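Putative cytosine/guanine deaminase (Unidentified, PDB 2PAJ) catalyses the zinc-dependent hydrolytic deamination of 2-amino-4-hydroxypteridines, isoxanthopterin among them, to 2,4-dihydroxypteridines with release of ammonium. Local coordinates at residues Ile68-His76 with Ile387-Met398; Thr302-Arg313 with Pro330-Asn341. All coordinates share one frame; numbering follows the deposited sequence.

Contacts 1 and 2 meet where the amidohydrolase barrel closes: the end of I68-H76, just past its strand, lies alongside the strand of P330-N341, and the centres of the two contacts lie about 13 Å apart. Two probable hydrogen bonds stitch them together, T75 N to I333 O at 3.0 Å and T75 OG1 with S332 OG at 2.6 Å. Both contacts then reach the same zinc ion, contact 1 through H76 and contact 2 through D336, and these two side chains lie against each other beside the metal. H78 and H248 also bind the metal, and H285 belongs to the site. Contact 1 thus packs a helix against one barrel strand, while contact 2 pairs two others.

Contact 1. Residues Ile68-His76 with Ile387-Met398; sequences IYPAWVNTH and IHWGTAGGARVM. With ZN (zinc ion), chain B.
V73 sits squarely on the helix of I387-M398, and its side chain is the one to follow outward. CB lies 3.7 Å from T391 O. From there CG2 leans further onto the same carbonyl, at 3.4 Å, while CG1, anti to the backbone N (chi1 -176°), runs the other way along the helix, past A395 N, to M398 CE at 3.9 Å. M398, bent at chi2 and chi3, slides past V73 in the opposite direction, its SD and CG meeting T75 CG2.

The backbone joins in too: V73 N donates to G390 O at 2.9 Å in a nearly straight bond (164°), just where the helix widens into a pi-type turn. The same oxygen lies at the edge of the W72 ring, 3.4 Å from CE3. A water 2.7 Å from both V73 O and W389 O can bridge them, though other acceptors compete for its protons. Toward the start of the strand, T391 CG2 packs against P70 CG, and I387 CD1 reaches Y69 CE2 at 3.6 Å; Y69 OH bonds A431 O.

Side-chain carbons thus pack on one another and on helix carbonyls, one direct hydrogen bond docking the helix on the strand leading to zinc-bound H76.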
loop_
_atom_site.group_PDB
_atom_site.type_symbol
_atom_site.label_atom_id
_atom_site.label_comp_id
_atom_site.label_asym_id
_atom_site.label_seq_id
_atom_site.Cartn_x
_atom_site.Cartn_y
_atom_site.Cartn_z
ATOM N N ILE A 68 10.611 1.357 17.273
ATOM C CA ILE A 68 10.912 0.936 15.916
ATOM C C ILE A 68 9.865 -0.065 15.444
ATOM O O ILE A 68 9.452 -0.950 16.190
ATOM C CB ILE A 68 12.342 0.325 15.833
ATOM C CG1 ILE A 68 13.378 1.423 16.084
ATOM C CG2 ILE A 68 12.578 -0.298 14.471
ATOM C CD1 ILE A 68 14.797 0.951 16.064
ATOM N N TYR A 69 9.433 0.117 14.201
ATOM C CA TYR A 69 8.424 -0.706 13.533
ATOM C C TYR A 69 8.957 -0.936 12.121
ATOM O O TYR A 69 9.851 -0.218 11.659
ATOM C CB TYR A 69 7.128 0.101 13.353
ATOM C CG TYR A 69 6.042 0.054 14.421
ATOM C CD1 TYR A 69 6.348 0.114 15.786
ATOM C CD2 TYR A 69 4.688 0.033 14.047
ATOM C CE1 TYR A 69 5.341 0.156 16.747
ATOM C CE2 TYR A 69 3.677 0.076 14.994
ATOM C CZ TYR A 69 4.008 0.140 16.342
ATOM O OH TYR A 69 3.005 0.216 17.278
ATOM N N PRO A 70 8.453 -1.960 11.424
ATOM C CA PRO A 70 8.967 -2.113 10.065
ATOM C C PRO A 70 8.088 -1.117 9.292
ATOM O O PRO A 70 6.937 -0.898 9.674
ATOM C CB PRO A 70 8.671 -3.575 9.742
ATOM C CG PRO A 70 7.505 -3.886 10.569
ATOM C CD PRO A 70 7.809 -3.201 11.876
ATOM N N ALA A 71 8.615 -0.467 8.258
ATOM C CA ALA A 71 7.820 0.499 7.494
ATOM C C ALA A 71 6.525 -0.153 6.979
ATOM O O ALA A 71 6.489 -1.352 6.722
ATOM C CB ALA A 71 8.648 1.054 6.338
ATOM N N TRP A 72 5.458 0.625 6.834
ATOM C CA TRP A 72 4.196 0.061 6.372
ATOM C C TRP A 72 4.205 -0.327 4.898
ATOM O O TRP A 72 4.957 0.208 4.089
ATOM C CB TRP A 72 3.034 1.044 6.576
ATOM C CG TRP A 72 2.831 1.528 7.969
ATOM C CD1 TRP A 72 3.064 2.788 8.448
ATOM C CD2 TRP A 72 2.421 0.740 9.089
ATOM N NE1 TRP A 72 2.836 2.828 9.797
ATOM C CE2 TRP A 72 2.439 1.584 10.221
ATOM C CE3 TRP A 72 2.046 -0.603 9.252
ATOM C CZ2 TRP A 72 2.093 1.134 11.503
ATOM C CZ3 TRP A 72 1.705 -1.053 10.515
ATOM C CH2 TRP A 72 1.732 -0.184 11.630
ATOM N N VAL A 73 3.337 -1.271 4.570
ATOM C CA VAL A 73 3.158 -1.752 3.215
ATOM C C VAL A 73 1.675 -1.562 2.888
ATOM O O VAL A 73 0.812 -2.245 3.436
ATOM C CB VAL A 73 3.520 -3.248 3.098
ATOM C CG1 VAL A 73 3.416 -3.698 1.651
ATOM C CG2 VAL A 73 4.912 -3.482 3.624
ATOM N N ASN A 74 1.387 -0.610 2.014
ATOM C CA ASN A 74 0.021 -0.334 1.598
ATOM C C ASN A 74 -0.266 -1.181 0.367
ATOM O O ASN A 74 0.421 -1.061 -0.635
ATOM C CB ASN A 74 -0.129 1.153 1.271
ATOM C CG ASN A 74 -1.467 1.482 0.652
ATOM O OD1 ASN A 74 -2.494 1.452 1.321
ATOM N ND2 ASN A 74 -1.461 1.791 -0.641
ATOM N N THR A 75 -1.282 -2.035 0.446
ATOM C CA THR A 75 -1.619 -2.917 -0.659
ATOM C C THR A 75 -2.813 -2.534 -1.531
ATOM O O THR A 75 -3.240 -3.329 -2.363
ATOM C CB THR A 75 -1.830 -4.355 -0.167
ATOM O OG1 THR A 75 -2.938 -4.407 0.734
ATOM C CG2 THR A 75 -0.597 -4.842 0.542
ATOM N N HIS A 76 -3.351 -1.329 -1.352
ATOM C CA HIS A 76 -4.471 -0.858 -2.166
ATOM C C HIS A 76 -4.648 0.654 -2.036
ATOM O O HIS A 76 -4.605 1.191 -0.938
ATOM C CB HIS A 76 -5.759 -1.580 -1.787
ATOM C CG HIS A 76 -6.912 -1.241 -2.678
ATOM N ND1 HIS A 76 -6.915 -1.513 -4.026
ATOM C CD2 HIS A 76 -8.074 -0.597 -2.423
ATOM C CE1 HIS A 76 -8.025 -1.045 -4.566
ATOM N NE2 HIS A 76 -8.746 -0.483 -3.615
ATOM N N ILE A 387 0.036 -5.225 13.308
ATOM C CA ILE A 387 1.294 -4.746 12.759
ATOM C C ILE A 387 1.750 -5.720 11.687
ATOM O O ILE A 387 2.407 -5.339 10.727
ATOM C CB ILE A 387 2.388 -4.625 13.854
ATOM C CG1 ILE A 387 2.052 -3.479 14.812
ATOM C CG2 ILE A 387 3.740 -4.366 13.215
ATOM C CD1 ILE A 387 3.019 -3.353 15.976
ATOM N N HIS A 388 1.386 -6.981 11.850
ATOM C CA HIS A 388 1.757 -7.998 10.882
ATOM C C HIS A 388 1.032 -7.727 9.580
ATOM O O HIS A 388 1.641 -7.708 8.514
ATOM C CB HIS A 388 1.373 -9.388 11.382
ATOM C CG HIS A 388 1.885 -10.485 10.514
ATOM N ND1 HIS A 388 1.069 -11.460 9.986
ATOM C CD2 HIS A 388 3.129 -10.739 10.053
ATOM C CE1 HIS A 388 1.789 -12.269 9.232
ATOM N NE2 HIS A 388 3.041 -11.852 9.256
ATOM N N TRP A 389 -0.278 -7.525 9.681
ATOM C CA TRP A 389 -1.113 -7.254 8.519
ATOM C C TRP A 389 -0.620 -6.046 7.738
ATOM O O TRP A 389 -0.591 -6.067 6.511
ATOM C CB TRP A 389 -2.553 -7.012 8.956
ATOM C CG TRP A 389 -3.224 -8.218 9.499
ATOM C CD1 TRP A 389 -2.834 -9.517 9.335
ATOM C CD2 TRP A 389 -4.471 -8.265 10.206
ATOM N NE1 TRP A 389 -3.758 -10.374 9.883
ATOM C CE2 TRP A 389 -4.780 -9.636 10.423
ATOM C CE3 TRP A 389 -5.366 -7.287 10.670
ATOM C CZ2 TRP A 389 -5.950 -10.057 11.088
ATOM C CZ3 TRP A 389 -6.526 -7.702 11.327
ATOM C CH2 TRP A 389 -6.807 -9.080 11.526
ATOM N N GLY A 390 -0.214 -5.006 8.462
ATOM C CA GLY A 390 0.243 -3.775 7.835
ATOM C C GLY A 390 1.664 -3.760 7.318
ATOM O O GLY A 390 2.077 -2.799 6.661
ATOM N N THR A 391 2.408 -4.821 7.605
ATOM C CA THR A 391 3.793 -4.909 7.166
ATOM C C THR A 391 4.084 -6.193 6.390
ATOM O O THR A 391 3.794 -6.273 5.205
ATOM C CB THR A 391 4.784 -4.777 8.371
ATOM O OG1 THR A 391 4.549 -5.833 9.305
ATOM C CG2 THR A 391 4.587 -3.443 9.093
ATOM N N ALA A 392 4.643 -7.194 7.067
ATOM C CA ALA A 392 5.003 -8.470 6.453
ATOM C C ALA A 392 3.844 -9.196 5.765
ATOM O O ALA A 392 4.051 -9.924 4.797
ATOM C CB ALA A 392 5.633 -9.361 7.499
ATOM N N GLY A 393 2.629 -9.011 6.270
ATOM C CA GLY A 393 1.477 -9.648 5.660
ATOM C C GLY A 393 1.230 -9.094 4.271
ATOM O O GLY A 393 0.982 -9.839 3.328
ATOM N N GLY A 394 1.304 -7.778 4.134
ATOM C CA GLY A 394 1.081 -7.171 2.836
ATOM C C GLY A 394 2.195 -7.491 1.863
ATOM O O GLY A 394 1.963 -7.663 0.670
ATOM N N ALA A 395 3.411 -7.581 2.383
ATOM C CA ALA A 395 4.575 -7.885 1.568
ATOM C C ALA A 395 4.454 -9.237 0.893
ATOM O O ALA A 395 4.679 -9.355 -0.301
ATOM C CB ALA A 395 5.832 -7.840 2.423
ATOM N N ARG A 396 4.090 -10.258 1.657
ATOM C CA ARG A 396 3.963 -11.594 1.091
ATOM C C ARG A 396 2.777 -11.720 0.140
ATOM O O ARG A 396 2.745 -12.606 -0.712
ATOM C CB ARG A 396 3.902 -12.658 2.205
ATOM C CG ARG A 396 5.309 -13.027 2.753
ATOM C CD ARG A 396 5.349 -14.370 3.521
ATOM N NE ARG A 396 4.626 -14.331 4.806
ATOM C CZ ARG A 396 5.156 -13.992 5.990
ATOM N NH1 ARG A 396 6.442 -13.653 6.106
ATOM N NH2 ARG A 396 4.393 -13.991 7.075
ATOM N N VAL A 397 1.810 -10.819 0.275
ATOM C CA VAL A 397 0.642 -10.818 -0.596
ATOM C C VAL A 397 1.040 -10.241 -1.957
ATOM O O VAL A 397 0.556 -10.676 -3.005
ATOM C CB VAL A 397 -0.506 -9.994 0.033
ATOM C CG1 VAL A 397 -1.527 -9.620 -1.015
ATOM C CG2 VAL A 397 -1.164 -10.807 1.155
ATOM N N MET A 398 1.949 -9.276 -1.937
ATOM C CA MET A 398 2.405 -8.666 -3.170
ATOM C C MET A 398 3.670 -9.358 -3.713
ATOM O O MET A 398 4.207 -8.980 -4.756
ATOM C CB MET A 398 2.633 -7.161 -2.962
ATOM C CG MET A 398 1.389 -6.417 -2.482
ATOM S SD MET A 398 1.184 -4.727 -3.083
ATOM C CE MET A 398 2.373 -3.887 -2.132
HETATM ZN ZN ZN B . -10.562 0.858 -4.022
HETATM O O HOH W 1 -0.298 -4.629 4.187
#

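Contact 2. Residues Thr302-Arg313 with Pro330-Asn341; sequences TGVAHCPQSNGR and PVSIGVDGAASN. With ZN (zinc ion), chain B.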
loop_
_atom_site.group_PDB
_atom_site.type_symbol
_atom_site.label_atom_id
_atom_site.label_comp_id
_atom_site.label_asym_id
_atom_site.label_seq_id
_atom_site.Cartn_x
_atom_site.Cartn_y
_atom_site.Cartn_z
ATOM N N THR A 302 -5.519 -17.024 -1.704
ATOM C CA THR A 302 -5.835 -15.698 -2.224
ATOM C C THR A 302 -5.901 -14.717 -1.057
ATOM O O THR A 302 -6.561 -14.981 -0.053
ATOM C CB THR A 302 -7.187 -15.701 -2.922
ATOM O OG1 THR A 302 -7.301 -16.875 -3.730
ATOM C CG2 THR A 302 -7.335 -14.478 -3.791
ATOM N N GLY A 303 -5.217 -13.589 -1.192
ATOM C CA GLY A 303 -5.199 -12.603 -0.130
ATOM C C GLY A 303 -6.258 -11.528 -0.248
ATOM O O GLY A 303 -7.021 -11.484 -1.212
ATOM N N VAL A 304 -6.314 -10.662 0.757
ATOM C CA VAL A 304 -7.273 -9.567 0.772
ATOM C C VAL A 304 -6.545 -8.295 1.183
ATOM O O VAL A 304 -5.544 -8.348 1.885
ATOM C CB VAL A 304 -8.435 -9.816 1.786
ATOM C CG1 VAL A 304 -9.160 -11.120 1.466
ATOM C CG2 VAL A 304 -7.893 -9.847 3.202
ATOM N N ALA A 305 -7.040 -7.162 0.707
ATOM C CA ALA A 305 -6.487 -5.855 1.039
ATOM C C ALA A 305 -7.594 -5.237 1.872
ATOM O O ALA A 305 -8.595 -4.739 1.342
ATOM C CB ALA A 305 -6.244 -5.030 -0.217
ATOM N N HIS A 306 -7.414 -5.296 3.186
ATOM C CA HIS A 306 -8.392 -4.775 4.127
ATOM C C HIS A 306 -8.341 -3.257 4.230
ATOM O O HIS A 306 -7.301 -2.688 4.528
ATOM C CB HIS A 306 -8.141 -5.397 5.492
ATOM C CG HIS A 306 -9.132 -4.991 6.527
ATOM N ND1 HIS A 306 -8.764 -4.680 7.816
ATOM C CD2 HIS A 306 -10.473 -4.831 6.462
ATOM C CE1 HIS A 306 -9.841 -4.341 8.502
ATOM N NE2 HIS A 306 -10.889 -4.423 7.704
ATOM N N CYS A 307 -9.476 -2.609 3.985
ATOM C CA CYS A 307 -9.571 -1.148 4.053
ATOM C C CYS A 307 -10.771 -0.705 4.898
ATOM O O CYS A 307 -11.824 -0.375 4.356
ATOM C CB CYS A 307 -9.690 -0.551 2.637
ATOM S SG CYS A 307 -8.342 -0.985 1.494
ATOM N N PRO A 308 -10.613 -0.677 6.233
ATOM C CA PRO A 308 -11.673 -0.280 7.163
ATOM C C PRO A 308 -12.294 1.118 6.993
ATOM O O PRO A 308 -13.505 1.229 6.811
ATOM C CB PRO A 308 -11.022 -0.496 8.529
ATOM C CG PRO A 308 -9.573 -0.318 8.251
ATOM C CD PRO A 308 -9.392 -1.051 6.968
ATOM N N GLN A 309 -11.488 2.177 7.057
ATOM C CA GLN A 309 -12.006 3.543 6.912
ATOM C C GLN A 309 -12.805 3.757 5.629
ATOM O O GLN A 309 -13.778 4.502 5.605
ATOM C CB GLN A 309 -10.867 4.555 6.955
ATOM C CG GLN A 309 -10.206 4.674 8.304
ATOM C CD GLN A 309 -9.020 5.608 8.280
ATOM O OE1 GLN A 309 -8.031 5.351 7.594
ATOM N NE2 GLN A 309 -9.106 6.699 9.029
ATOM N N SER A 310 -12.380 3.102 4.559
ATOM C CA SER A 310 -13.058 3.218 3.282
ATOM C C SER A 310 -14.296 2.321 3.278
ATOM O O SER A 310 -15.387 2.750 2.907
ATOM C CB SER A 310 -12.106 2.810 2.169
ATOM O OG SER A 310 -12.597 3.228 0.901
ATOM N N ASN A 311 -14.122 1.072 3.702
ATOM C CA ASN A 311 -15.225 0.114 3.747
ATOM C C ASN A 311 -16.375 0.571 4.636
ATOM O O ASN A 311 -17.469 0.006 4.584
ATOM C CB ASN A 311 -14.727 -1.266 4.205
ATOM C CG ASN A 311 -13.822 -1.932 3.179
ATOM O OD1 ASN A 311 -13.879 -1.631 1.980
ATOM N ND2 ASN A 311 -12.987 -2.857 3.648
ATOM N N GLY A 312 -16.132 1.587 5.456
ATOM C CA GLY A 312 -17.189 2.086 6.311
ATOM C C GLY A 312 -18.206 2.828 5.465
ATOM O O GLY A 312 -19.419 2.669 5.639
ATOM N N ARG A 313 -17.702 3.645 4.536
ATOM C CA ARG A 313 -18.540 4.433 3.625
ATOM C C ARG A 313 -19.124 3.450 2.609
ATOM O O ARG A 313 -19.167 3.701 1.399
ATOM C CB ARG A 313 -17.696 5.509 2.916
ATOM C CG ARG A 313 -18.558 6.570 2.238
ATOM C CD ARG A 313 -17.774 7.621 1.441
ATOM N NE ARG A 313 -17.208 7.094 0.197
ATOM C CZ ARG A 313 -16.993 7.825 -0.903
ATOM N NH1 ARG A 313 -17.302 9.124 -0.931
ATOM N NH2 ARG A 313 -16.449 7.260 -1.981
ATOM N N PRO A 330 -4.348 -14.943 3.728
ATOM C CA PRO A 330 -3.470 -13.792 3.956
ATOM C C PRO A 330 -4.213 -12.455 3.957
ATOM O O PRO A 330 -5.015 -12.164 3.067
ATOM C CB PRO A 330 -2.435 -13.903 2.830
ATOM C CG PRO A 330 -3.102 -14.740 1.799
ATOM C CD PRO A 330 -3.854 -15.755 2.602
ATOM N N VAL A 331 -3.928 -11.651 4.976
ATOM C CA VAL A 331 -4.556 -10.354 5.166
ATOM C C VAL A 331 -3.540 -9.220 5.096
ATOM O O VAL A 331 -2.508 -9.254 5.762
ATOM C CB VAL A 331 -5.265 -10.308 6.540
ATOM C CG1 VAL A 331 -5.885 -8.939 6.773
ATOM C CG2 VAL A 331 -6.318 -11.409 6.620
ATOM N N SER A 332 -3.830 -8.221 4.274
ATOM C CA SER A 332 -2.952 -7.070 4.136
ATOM C C SER A 332 -3.789 -5.823 4.352
ATOM O O SER A 332 -5.014 -5.877 4.344
ATOM C CB SER A 332 -2.287 -7.034 2.746
ATOM O OG SER A 332 -3.218 -6.833 1.693
ATOM N N ILE A 333 -3.125 -4.696 4.550
ATOM C CA ILE A 333 -3.836 -3.459 4.785
ATOM C C ILE A 333 -3.639 -2.416 3.690
ATOM O O ILE A 333 -2.569 -2.290 3.103
ATOM C CB ILE A 333 -3.439 -2.884 6.167
ATOM C CG1 ILE A 333 -3.848 -3.880 7.246
ATOM C CG2 ILE A 333 -4.134 -1.559 6.425
ATOM C CD1 ILE A 333 -3.607 -3.402 8.629
ATOM N N GLY A 334 -4.707 -1.691 3.400
ATOM C CA GLY A 334 -4.641 -0.656 2.401
ATOM C C GLY A 334 -5.595 0.442 2.803
ATOM O O GLY A 334 -6.426 0.263 3.674
ATOM N N VAL A 335 -5.453 1.583 2.160
ATOM C CA VAL A 335 -6.291 2.754 2.387
ATOM C C VAL A 335 -6.516 3.171 0.947
ATOM O O VAL A 335 -5.542 3.489 0.266
ATOM C CB VAL A 335 -5.489 3.862 3.142
ATOM C CG1 VAL A 335 -4.247 3.262 3.721
ATOM C CG2 VAL A 335 -5.102 5.027 2.217
ATOM N N ASP A 336 -7.741 3.164 0.433
ATOM C CA ASP A 336 -7.849 3.543 -0.973
ATOM C C ASP A 336 -8.496 4.861 -1.330
ATOM O O ASP A 336 -9.560 5.191 -0.834
ATOM C CB ASP A 336 -8.498 2.422 -1.794
ATOM C CG ASP A 336 -9.986 2.237 -1.512
ATOM O OD1 ASP A 336 -10.765 2.193 -2.494
ATOM O OD2 ASP A 336 -10.381 2.109 -0.338
ATOM N N GLY A 337 -7.846 5.622 -2.198
ATOM C CA GLY A 337 -8.395 6.902 -2.636
ATOM C C GLY A 337 -9.117 7.787 -1.637
ATOM O O GLY A 337 -10.137 7.410 -1.066
ATOM N N ALA A 338 -8.583 8.988 -1.451
ATOM C CA ALA A 338 -9.148 9.967 -0.535
ATOM C C ALA A 338 -10.623 10.260 -0.834
ATOM O O ALA A 338 -11.303 10.956 -0.077
ATOM C CB ALA A 338 -8.331 11.263 -0.600
ATOM N N ALA A 339 -11.129 9.726 -1.936
ATOM C CA ALA A 339 -12.516 9.977 -2.296
ATOM C C ALA A 339 -13.442 9.170 -1.414
ATOM O O ALA A 339 -14.610 9.505 -1.237
ATOM C CB ALA A 339 -12.751 9.633 -3.759
ATOM N N SER A 340 -12.900 8.106 -0.851
ATOM C CA SER A 340 -13.667 7.228 0.004
ATOM C C SER A 340 -13.066 7.184 1.402
ATOM O O SER A 340 -13.703 6.744 2.345
ATOM C CB SER A 340 -13.675 5.834 -0.607
ATOM O OG SER A 340 -14.408 4.938 0.197
ATOM N N ASN A 341 -11.837 7.662 1.521
ATOM C CA ASN A 341 -11.128 7.666 2.785
ATOM C C ASN A 341 -10.321 8.953 2.920
ATOM O O ASN A 341 -9.199 9.043 2.435
ATOM C CB ASN A 341 -10.208 6.444 2.836
ATOM C CG ASN A 341 -9.482 6.306 4.150
ATOM O OD1 ASN A 341 -8.643 5.427 4.300
ATOM N ND2 ASN A 341 -9.796 7.166 5.104
HETATM ZN ZN ZN B . -10.562 0.858 -4.022
#
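The R313 guanidinium, in the TIM barrel of the amidohydrolases, lies flat against the backbone of the short helical turn around 337-340: S340 CA sits 3.2 Å above one face, offset toward the rim, and A339 O lies over that face too, close but not hydrogen-bonded. NH1 has its salt bridge with E87. P308 CD covers one face of the H306 ring over its centre, and the Q309 and N341 amides meet with their planes 74° apart.

G303-H306 and V331-I333 are neighbouring parallel barrel strands, in register as V304 with V331, A305 with S332 and H306 with I333. V304 N to P330 O, S332 N to V304 O, H306 N to S332 O and G334 N to H306 O bind them in alternation. V304 O is gripped twice: S332 OG, placed between the backbone N and the carbonyl carbon (chi1 66°), folds back to donate a second bond of 2.8 Å. S332 OG is also hydrogen-bonded with T75 OG1. V304 and V331 touch through their CG2 methyls on the face that helix 383-398 approaches.

Past the strands' C-terminal ends, where amidohydrolases carry their active site, comes the zinc. S340 OG donates to S310 OG at 2.6 Å, and S310 OG passes a bond on to the D336 carboxylate. The first hydroxyl thus positions the second, which would be expected to limit rotation of the carboxylate. D336 divides its oxygens: OD1 binds the zinc ion at 2.0 Å, whereas OD2 accepts from S310 OG at 2.8 Å, on its syn side and 32° out of the carboxylate plane.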